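Local coordinates for protein peptidase S15/CocE/NonD (Thaumarchaeota archaeon SCGC AB-539-E09, PDB 4PF1) that probably acts as a serine aminopeptidase of the alpha/beta-hydrolase fold, cleaving residues from the amino ends of peptides, at residues D28-E36 / T75-V86; D275-L283 / K304-D313. All coordinates share one frame; numbering follows the deposited sequence.

Contact 1 (D28-E36 / T75-V86); sequences DLFDYTRRE and TLRFNSSSLSMV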
loop_
_atom_site.group_PDB
_atom_site.type_symbol
_atom_site.label_atom_id
_atom_site.label_comp_id
_atom_site.label_asym_id
_atom_site.label_seq_id
_atom_site.Cartn_x
_atom_site.Cartn_y
_atom_site.Cartn_z
ATOM N N ASP A 28 -7.775 -14.945 36.337
ATOM C CA ASP A 28 -6.837 -15.817 37.068
ATOM C C ASP A 28 -5.735 -16.426 36.160
ATOM O O ASP A 28 -4.699 -16.850 36.674
ATOM C CB ASP A 28 -7.577 -16.926 37.838
ATOM C CG ASP A 28 -8.707 -17.577 37.074
ATOM O OD1 ASP A 28 -8.427 -18.466 36.244
ATOM O OD2 ASP A 28 -9.875 -17.216 37.327
ATOM N N LEU A 29 -5.942 -16.427 34.827
ATOM C CA LEU A 29 -4.958 -16.936 33.867
ATOM C C LEU A 29 -4.075 -15.793 33.304
ATOM O O LEU A 29 -3.247 -16.032 32.419
ATOM C CB LEU A 29 -5.668 -17.680 32.721
ATOM C CG LEU A 29 -5.065 -19.018 32.300
ATOM C CD1 LEU A 29 -5.431 -20.133 33.296
ATOM C CD2 LEU A 29 -5.530 -19.399 30.911
ATOM N N PHE A 30 -4.250 -14.558 33.823
ATOM C CA PHE A 30 -3.462 -13.397 33.388
ATOM C C PHE A 30 -2.097 -13.413 34.088
ATOM O O PHE A 30 -1.989 -13.931 35.202
ATOM C CB PHE A 30 -4.208 -12.072 33.691
ATOM C CG PHE A 30 -5.398 -11.700 32.820
ATOM C CD1 PHE A 30 -6.219 -12.683 32.272
ATOM C CD2 PHE A 30 -5.759 -10.370 32.640
ATOM C CE1 PHE A 30 -7.336 -12.339 31.505
ATOM C CE2 PHE A 30 -6.876 -10.026 31.872
ATOM C CZ PHE A 30 -7.656 -11.012 31.307
ATOM N N ASP A 31 -1.057 -12.853 33.452
ATOM C CA ASP A 31 0.266 -12.819 34.082
ATOM C C ASP A 31 0.425 -11.557 34.969
ATOM O O ASP A 31 1.537 -11.228 35.387
ATOM C CB ASP A 31 1.387 -12.917 33.023
ATOM C CG ASP A 31 1.559 -11.715 32.105
ATOM O OD1 ASP A 31 0.748 -10.771 32.199
ATOM O OD2 ASP A 31 2.505 -11.721 31.298
ATOM N N TYR A 32 -0.699 -10.862 35.251
ATOM C CA TYR A 32 -0.726 -9.642 36.057
ATOM C C TYR A 32 -2.069 -9.493 36.777
ATOM O O TYR A 32 -3.076 -10.032 36.315
ATOM C CB TYR A 32 -0.456 -8.398 35.171
ATOM C CG TYR A 32 -1.585 -8.062 34.213
ATOM C CD1 TYR A 32 -1.715 -8.724 32.994
ATOM C CD2 TYR A 32 -2.515 -7.070 34.517
ATOM C CE1 TYR A 32 -2.758 -8.430 32.117
ATOM C CE2 TYR A 32 -3.561 -6.765 33.645
ATOM C CZ TYR A 32 -3.673 -7.441 32.442
ATOM O OH TYR A 32 -4.694 -7.133 31.572
ATOM N N THR A 33 -2.090 -8.715 37.875
ATOM C CA THR A 33 -3.313 -8.412 38.618
ATOM C C THR A 33 -3.638 -6.926 38.428
ATOM O O THR A 33 -2.737 -6.084 38.466
ATOM C CB THR A 33 -3.166 -8.816 40.092
ATOM O OG1 THR A 33 -2.923 -10.221 40.157
ATOM C CG2 THR A 33 -4.400 -8.481 40.924
ATOM N N ARG A 34 -4.918 -6.614 38.192
ATOM C CA ARG A 34 -5.377 -5.249 37.974
ATOM C C ARG A 34 -6.153 -4.752 39.197
ATOM O O ARG A 34 -7.246 -5.248 39.479
ATOM C CB ARG A 34 -6.239 -5.182 36.698
ATOM C CG ARG A 34 -6.629 -3.771 36.260
ATOM C CD ARG A 34 -7.519 -3.802 35.028
ATOM N NE ARG A 34 -6.778 -4.193 33.827
ATOM C CZ ARG A 34 -6.198 -3.334 32.994
ATOM N NH1 ARG A 34 -6.286 -2.027 33.209
ATOM N NH2 ARG A 34 -5.534 -3.774 31.934
ATOM N N ARG A 35 -5.565 -3.793 39.938
ATOM C CA ARG A 35 -6.189 -3.194 41.121
ATOM C C ARG A 35 -6.707 -1.798 40.796
ATOM O O ARG A 35 -5.932 -0.928 40.394
ATOM C CB ARG A 35 -5.201 -3.138 42.296
ATOM C CG ARG A 35 -5.310 -4.319 43.244
ATOM C CD ARG A 35 -4.461 -4.123 44.489
ATOM N NE ARG A 35 -5.062 -3.170 45.426
ATOM C CZ ARG A 35 -4.664 -3.007 46.684
ATOM N NH1 ARG A 35 -3.668 -3.736 47.173
ATOM N NH2 ARG A 35 -5.264 -2.120 47.466
ATOM N N GLU A 36 -8.023 -1.590 40.948
ATOM C CA GLU A 36 -8.664 -0.300 40.681
ATOM C C GLU A 36 -9.027 0.353 42.007
ATOM O O GLU A 36 -9.823 -0.200 42.775
ATOM C CB GLU A 36 -9.893 -0.476 39.776
ATOM C CG GLU A 36 -9.546 -1.055 38.410
ATOM C CD GLU A 36 -10.713 -1.253 37.462
ATOM O OE1 GLU A 36 -11.713 -1.890 37.868
ATOM O OE2 GLU A 36 -10.598 -0.826 36.292
ATOM N N THR A 75 -4.103 1.944 30.159
ATOM C CA THR A 75 -3.689 0.638 30.690
ATOM C C THR A 75 -4.368 -0.530 29.942
ATOM O O THR A 75 -4.427 -1.650 30.467
ATOM C CB THR A 75 -3.981 0.548 32.190
ATOM O OG1 THR A 75 -5.347 0.890 32.433
ATOM C CG2 THR A 75 -3.057 1.408 33.012
ATOM N N LEU A 76 -4.848 -0.277 28.714
ATOM C CA LEU A 76 -5.466 -1.299 27.876
ATOM C C LEU A 76 -5.160 -1.028 26.390
ATOM O O LEU A 76 -6.080 -0.929 25.569
ATOM C CB LEU A 76 -6.987 -1.395 28.137
ATOM C CG LEU A 76 -7.638 -2.732 27.756
ATOM C CD1 LEU A 76 -7.343 -3.819 28.796
ATOM C CD2 LEU A 76 -9.130 -2.569 27.542
ATOM N N ARG A 77 -3.844 -0.921 26.047
ATOM C CA ARG A 77 -3.361 -0.729 24.662
ATOM C C ARG A 77 -4.035 -1.776 23.760
ATOM O O ARG A 77 -4.589 -1.440 22.718
ATOM C CB ARG A 77 -1.827 -0.851 24.611
ATOM C CG ARG A 77 -1.208 -0.250 23.359
ATOM C CD ARG A 77 0.206 -0.749 23.133
ATOM N NE ARG A 77 0.573 -0.657 21.721
ATOM C CZ ARG A 77 1.545 -1.363 21.149
ATOM N NH1 ARG A 77 2.265 -2.217 21.867
ATOM N NH2 ARG A 77 1.801 -1.220 19.857
ATOM N N PHE A 78 -4.055 -3.030 24.241
ATOM C CA PHE A 78 -4.763 -4.162 23.669
ATOM C C PHE A 78 -5.516 -4.861 24.800
ATOM O O PHE A 78 -5.041 -4.853 25.936
ATOM C CB PHE A 78 -3.787 -5.123 22.958
ATOM C CG PHE A 78 -3.136 -4.500 21.744
ATOM C CD1 PHE A 78 -3.806 -4.445 20.528
ATOM C CD2 PHE A 78 -1.880 -3.909 21.835
ATOM C CE1 PHE A 78 -3.222 -3.829 19.417
ATOM C CE2 PHE A 78 -1.300 -3.292 20.724
ATOM C CZ PHE A 78 -1.979 -3.245 19.526
ATOM N N ASN A 79 -6.711 -5.405 24.520
ATOM C CA ASN A 79 -7.503 -6.113 25.530
ATOM C C ASN A 79 -6.900 -7.500 25.713
ATOM O O ASN A 79 -7.375 -8.479 25.127
ATOM C CB ASN A 79 -8.974 -6.175 25.116
ATOM C CG ASN A 79 -9.914 -6.598 26.217
ATOM O OD1 ASN A 79 -9.544 -6.713 27.395
ATOM N ND2 ASN A 79 -11.168 -6.812 25.859
ATOM N N SER A 80 -5.804 -7.568 26.484
ATOM C CA SER A 80 -5.006 -8.773 26.604
ATOM C C SER A 80 -4.879 -9.321 28.030
ATOM O O SER A 80 -5.102 -8.610 29.013
ATOM C CB SER A 80 -3.612 -8.512 26.040
ATOM O OG SER A 80 -2.722 -9.594 26.261
ATOM N N SER A 81 -4.478 -10.609 28.112
ATOM C CA SER A 81 -4.201 -11.338 29.346
ATOM C C SER A 81 -2.721 -11.184 29.721
ATOM O O SER A 81 -2.300 -11.631 30.792
ATOM C CB SER A 81 -4.554 -12.813 29.174
ATOM O OG SER A 81 -3.871 -13.386 28.070
ATOM N N SER A 82 -1.942 -10.532 28.837
ATOM C CA SER A 82 -0.508 -10.306 29.010
ATOM C C SER A 82 -0.227 -8.851 29.391
ATOM O O SER A 82 -0.758 -7.935 28.756
ATOM C CB SER A 82 0.239 -10.675 27.729
ATOM O OG SER A 82 1.635 -10.452 27.838
ATOM N N LEU A 83 0.621 -8.641 30.422
ATOM C CA LEU A 83 0.997 -7.307 30.913
ATOM C C LEU A 83 1.734 -6.500 29.835
ATOM O O LEU A 83 1.507 -5.296 29.706
ATOM C CB LEU A 83 1.864 -7.419 32.191
ATOM C CG LEU A 83 2.363 -6.092 32.812
ATOM C CD1 LEU A 83 1.202 -5.222 33.302
ATOM C CD2 LEU A 83 3.354 -6.351 33.926
ATOM N N SER A 84 2.576 -7.178 29.038
ATOM C CA SER A 84 3.351 -6.576 27.953
ATOM C C SER A 84 2.462 -5.931 26.869
ATOM O O SER A 84 2.911 -5.011 26.185
ATOM C CB SER A 84 4.241 -7.634 27.305
ATOM O OG SER A 84 3.469 -8.716 26.812
ATOM N N MET A 85 1.216 -6.425 26.711
ATOM C CA MET A 85 0.286 -5.987 25.664
ATOM C C MET A 85 -0.716 -4.904 26.112
ATOM O O MET A 85 -1.294 -4.239 25.251
ATOM C CB MET A 85 -0.496 -7.192 25.117
ATOM C CG MET A 85 0.372 -8.235 24.435
ATOM S SD MET A 85 1.019 -7.692 22.836
ATOM C CE MET A 85 -0.483 -7.720 21.834
ATOM N N VAL A 86 -0.954 -4.749 27.431
ATOM C CA VAL A 86 -1.946 -3.783 27.936
ATOM C C VAL A 86 -1.339 -2.388 28.186
ATOM O O VAL A 86 -2.059 -1.392 28.124
ATOM C CB VAL A 86 -2.697 -4.288 29.205
ATOM C CG1 VAL A 86 -3.629 -5.448 28.870
ATOM C CG2 VAL A 86 -1.731 -4.666 30.331
HETATM O O HOH W 1 3.938 -9.875 30.164
#

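Contact 2 (D275-L283 / K304-D313); sequences DKMLAQHPL and KLYKVLAPKD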
loop_
_atom_site.group_PDB
_atom_site.type_symbol
_atom_site.label_atom_id
_atom_site.label_comp_id
_atom_site.label_asym_id
_atom_site.label_seq_id
_atom_site.Cartn_x
_atom_site.Cartn_y
_atom_site.Cartn_z
ATOM N N ASP A 275 9.730 26.005 33.261
ATOM C CA ASP A 275 11.174 26.241 33.360
ATOM C C ASP A 275 11.465 27.320 34.415
ATOM O O ASP A 275 12.370 27.154 35.230
ATOM C CB ASP A 275 11.764 26.641 31.989
ATOM C CG ASP A 275 11.194 27.920 31.404
ATOM O OD1 ASP A 275 9.957 27.990 31.218
ATOM O OD2 ASP A 275 11.981 28.846 31.132
ATOM N N LYS A 276 10.661 28.399 34.424
ATOM C CA LYS A 276 10.811 29.509 35.363
ATOM C C LYS A 276 10.373 29.084 36.775
ATOM O O LYS A 276 11.043 29.434 37.750
ATOM C CB LYS A 276 10.022 30.736 34.878
ATOM C CG LYS A 276 10.616 31.369 33.618
ATOM C CD LYS A 276 9.674 32.384 32.979
ATOM C CE LYS A 276 10.253 33.008 31.728
ATOM N NZ LYS A 276 10.257 32.064 30.575
ATOM N N MET A 277 9.290 28.276 36.871
ATOM C CA MET A 277 8.759 27.754 38.135
ATOM C C MET A 277 9.763 26.776 38.801
ATOM O O MET A 277 10.113 26.975 39.964
ATOM C CB MET A 277 7.393 27.071 37.903
ATOM C CG MET A 277 6.639 26.738 39.185
ATOM S SD MET A 277 7.090 25.121 39.879
ATOM C CE MET A 277 6.101 24.040 38.856
ATOM N N LEU A 278 10.224 25.735 38.062
ATOM C CA LEU A 278 11.175 24.733 38.585
ATOM C C LEU A 278 12.526 25.353 38.989
ATOM O O LEU A 278 13.199 24.819 39.877
ATOM C CB LEU A 278 11.407 23.601 37.568
ATOM C CG LEU A 278 10.314 22.530 37.492
ATOM C CD1 LEU A 278 10.300 21.870 36.138
ATOM C CD2 LEU A 278 10.497 21.481 38.565
ATOM N N ALA A 279 12.912 26.479 38.351
ATOM C CA ALA A 279 14.156 27.190 38.658
ATOM C C ALA A 279 14.097 27.833 40.045
ATOM O O ALA A 279 15.129 27.959 40.699
ATOM C CB ALA A 279 14.428 28.249 37.602
ATOM N N GLN A 280 12.880 28.206 40.501
ATOM C CA GLN A 280 12.639 28.834 41.808
ATOM C C GLN A 280 12.426 27.789 42.932
ATOM O O GLN A 280 12.199 28.169 44.085
ATOM C CB GLN A 280 11.419 29.776 41.734
ATOM C CG GLN A 280 11.642 31.023 40.882
ATOM C CD GLN A 280 10.355 31.762 40.612
ATOM O OE1 GLN A 280 9.373 31.200 40.109
ATOM N NE2 GLN A 280 10.345 33.055 40.902
ATOM N N HIS A 281 12.490 26.490 42.597
ATOM C CA HIS A 281 12.298 25.408 43.567
ATOM C C HIS A 281 13.553 24.527 43.682
ATOM O O HIS A 281 14.316 24.439 42.719
ATOM C CB HIS A 281 11.083 24.553 43.182
ATOM C CG HIS A 281 9.777 25.202 43.504
ATOM N ND1 HIS A 281 9.168 25.025 44.735
ATOM C CD2 HIS A 281 9.017 26.033 42.754
ATOM C CE1 HIS A 281 8.053 25.734 44.687
ATOM N NE2 HIS A 281 7.922 26.362 43.515
ATOM N N PRO A 282 13.791 23.855 44.841
ATOM C CA PRO A 282 14.985 22.999 44.950
ATOM C C PRO A 282 14.944 21.809 43.991
ATOM O O PRO A 282 13.882 21.225 43.756
ATOM C CB PRO A 282 14.961 22.533 46.413
ATOM C CG PRO A 282 14.032 23.468 47.113
ATOM C CD PRO A 282 13.016 23.852 46.098
ATOM N N LEU A 283 16.104 21.485 43.412
ATOM C CA LEU A 283 16.286 20.361 42.503
ATOM C C LEU A 283 16.930 19.221 43.292
ATOM O O LEU A 283 18.120 19.287 43.612
ATOM C CB LEU A 283 17.152 20.808 41.311
ATOM C CG LEU A 283 17.556 19.748 40.294
ATOM C CD1 LEU A 283 16.494 19.583 39.216
ATOM C CD2 LEU A 283 18.877 20.105 39.672
ATOM N N LYS A 304 14.660 23.904 26.931
ATOM C CA LYS A 304 14.558 25.034 27.867
ATOM C C LYS A 304 14.652 24.527 29.319
ATOM O O LYS A 304 15.240 25.204 30.163
ATOM C CB LYS A 304 13.257 25.836 27.641
ATOM C CG LYS A 304 13.182 27.156 28.422
ATOM C CD LYS A 304 13.861 28.317 27.688
ATOM C CE LYS A 304 14.020 29.544 28.559
ATOM N NZ LYS A 304 12.727 30.235 28.813
ATOM N N LEU A 305 14.113 23.309 29.592
ATOM C CA LEU A 305 14.189 22.672 30.913
ATOM C C LEU A 305 15.633 22.399 31.291
ATOM O O LEU A 305 16.050 22.777 32.381
ATOM C CB LEU A 305 13.386 21.360 30.960
ATOM C CG LEU A 305 11.910 21.460 31.300
ATOM C CD1 LEU A 305 11.260 20.088 31.244
ATOM C CD2 LEU A 305 11.691 22.092 32.677
ATOM N N TYR A 306 16.412 21.764 30.378
ATOM C CA TYR A 306 17.828 21.491 30.625
ATOM C C TYR A 306 18.600 22.800 30.847
ATOM O O TYR A 306 19.399 22.874 31.772
ATOM C CB TYR A 306 18.463 20.673 29.473
ATOM C CG TYR A 306 19.979 20.610 29.543
ATOM C CD1 TYR A 306 20.622 19.771 30.450
ATOM C CD2 TYR A 306 20.767 21.441 28.753
ATOM C CE1 TYR A 306 22.012 19.728 30.536
ATOM C CE2 TYR A 306 22.158 21.425 28.848
ATOM C CZ TYR A 306 22.776 20.570 29.745
ATOM O OH TYR A 306 24.147 20.550 29.831
ATOM N N LYS A 307 18.342 23.829 30.007
ATOM C CA LYS A 307 19.020 25.131 30.071
ATOM C C LYS A 307 18.890 25.796 31.452
ATOM O O LYS A 307 19.865 26.368 31.941
ATOM C CB LYS A 307 18.488 26.075 28.976
ATOM C CG LYS A 307 19.284 27.383 28.841
ATOM C CD LYS A 307 18.844 28.241 27.644
ATOM C CE LYS A 307 17.583 29.046 27.888
ATOM N NZ LYS A 307 17.742 30.053 28.976
ATOM N N VAL A 308 17.704 25.712 32.079
ATOM C CA VAL A 308 17.460 26.357 33.374
ATOM C C VAL A 308 17.856 25.448 34.568
ATOM O O VAL A 308 18.212 25.969 35.626
ATOM C CB VAL A 308 15.996 26.876 33.519
ATOM C CG1 VAL A 308 15.619 27.803 32.365
ATOM C CG2 VAL A 308 14.995 25.726 33.639
ATOM N N LEU A 309 17.788 24.111 34.403
ATOM C CA LEU A 309 18.065 23.180 35.504
ATOM C C LEU A 309 19.523 22.685 35.540
ATOM O O LEU A 309 19.972 22.235 36.596
ATOM C CB LEU A 309 17.091 21.983 35.480
ATOM C CG LEU A 309 15.593 22.315 35.673
ATOM C CD1 LEU A 309 14.729 21.101 35.418
ATOM C CD2 LEU A 309 15.313 22.884 37.066
ATOM N N ALA A 310 20.267 22.791 34.411
ATOM C CA ALA A 310 21.684 22.385 34.352
ATOM C C ALA A 310 22.586 23.254 35.267
ATOM O O ALA A 310 23.418 22.675 35.959
ATOM C CB ALA A 310 22.203 22.422 32.923
ATOM N N PRO A 311 22.444 24.616 35.336
ATOM C CA PRO A 311 23.315 25.388 36.249
ATOM C C PRO A 311 23.017 25.114 37.730
ATOM O O PRO A 311 23.897 25.297 38.572
ATOM C CB PRO A 311 23.025 26.843 35.877
ATOM C CG PRO A 311 21.680 26.825 35.286
ATOM C CD PRO A 311 21.527 25.509 34.594
ATOM N N LYS A 312 21.785 24.649 38.039
ATOM C CA LYS A 312 21.369 24.280 39.398
ATOM C C LYS A 312 22.050 22.975 39.841
ATOM O O LYS A 312 22.129 22.696 41.039
ATOM C CB LYS A 312 19.842 24.134 39.474
ATOM C CG LYS A 312 19.097 25.464 39.488
ATOM C CD LYS A 312 17.580 25.271 39.480
ATOM C CE LYS A 312 17.008 24.961 40.847
ATOM N NZ LYS A 312 16.980 26.161 41.725
ATOM N N ASP A 313 22.534 22.179 38.865
ATOM C CA ASP A 313 23.248 20.919 39.078
ATOM C C ASP A 313 24.624 21.000 38.356
ATOM O O ASP A 313 24.764 20.497 37.235
ATOM C CB ASP A 313 22.391 19.741 38.567
ATOM C CG ASP A 313 22.996 18.367 38.757
ATOM O OD1 ASP A 313 23.614 18.129 39.821
ATOM O OD2 ASP A 313 22.819 17.516 37.864
HETATM O O HOH W 2 9.584 29.717 29.166
#

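Contact 1 (D28-E36 / T75-V86)
Tyr32 sets CG between its backbone N and carbonyl carbon (chi1 70°), which swings the phenol across to residues 80-86, while Arg34, extended at its first two torsions and then bent at chi3 (-71°), delivers its guanidinium to Thr75. The pair, two residues apart on an edge strand, 32-40, of the large sheet, illustrates how a strand can hold an irregular loop largely by that loop's main chain. Tyr32 OH donates to Ser80 O at 3.0 Å, almost in line with the carbonyl; Val86 CG2 lies over one face of the ring, 4.0 Å from CZ. Arg34 grips Thr75 end-on, both acceptors lying close to the guanidinium plane, NH2 to O at 2.8 Å and a nearly straight 166°, NH1 to OG1 at 3.2 Å. The same hydroxyl also bonds to Ala71 O, four residues earlier in helix 71-74.

Phe30, just before the strand, has Ser81 CA squarely over its ring, 3.6 Å from the centroid, a CH-pi contact. Trp225 of the second subunit meets that ring edge-to-face. Asp31 bonds twice to the loop directly: its N reaches Ser81 O at 3.2 Å, and its OD1 takes the Leu83 N-H on the syn lone pair at 2.8 Å. OD2 accepts from a water at 2.6 Å, and this water in turn accepts from Ser84 N.

Between these segments, then, Asp31 and Arg34 find neutral partners, mostly backbone groups; their charges are likely to be eased by dipoles here, and the bonds probably depend on the loop's path more than on its side chains, Thr75 OG1 excepted.

Contact 2 (D275-L283 / K304-D313)
The Asp275 carboxylate is the flat group at one end of this contact: Lys304 NZ comes down on OD2 from above its plane, 38° out of it, in a salt bridge of 2.8 Å, and a water donates to OD1 at 2.7 Å. No ring stacks between the segments; the His281 imidazole has Met277 O of its own segment at its edge. In the alpha/beta-hydrolase fold this is packing of neighbouring, roughly parallel helices, here 275-279 and 304-309, with axes 9.3 Å apart crossing at -27°. Strand 287-292 intervenes in sequence, and Leu168 of helix 162-169 touches both Leu278 and Leu305.

The Lys304 side chain starts with CG anti to the backbone N (chi1 -171°), then bends at chi2 and chi4, which brings NZ back over the acid; Tyr300 OH is another partner. Lys276 adds a long salt bridge to the same OD2, so two ammonium groups share one largely buried carboxylate. A leucine in place of Lys304 would probably leave OD2 without its close charged mate, dependent on the more distant Lys276.

Farther along, Val308 CG2 packs on Asp275 CB at 3.7 Å, Leu278 CD1 meets Leu305 CD2 at 3.7 Å, and Leu309 CD2 rests against Leu278 CB. At the other end of the contact, Lys312 bends at chi3 and chi4, and NZ donates to Ala279 O at 2.8 Å from above the carbonyl plane and weakly to His281 O. Beside it, Leu283 sends CD2 to within 3.7 Å of Asp313 CB.

How the contacts relate
Contacts 1 and 2 lie in series along the chain, their centres 38 Å apart and their nearest atoms about 24 Å, and share no helix or strand. What joins them is the large mixed sheet: contact 1 sits at one of its outermost strands, 32-40, contact 2 on helices beside the inner strands 287-292 and 319-324. Both are partly buried, but contact 1 is 30 Å from the chain centre and borders two other subunits, whereas contact 2, at 18 Å, is touched by no other chain. The chemistry follows: a loop packed on side chains of an edge strand relies on hydrogen bonds, mostly to backbone groups, helix against helix on aliphatic packing, with a salt-bridge network at one end and a lysine-to-carbonyl bond at the other.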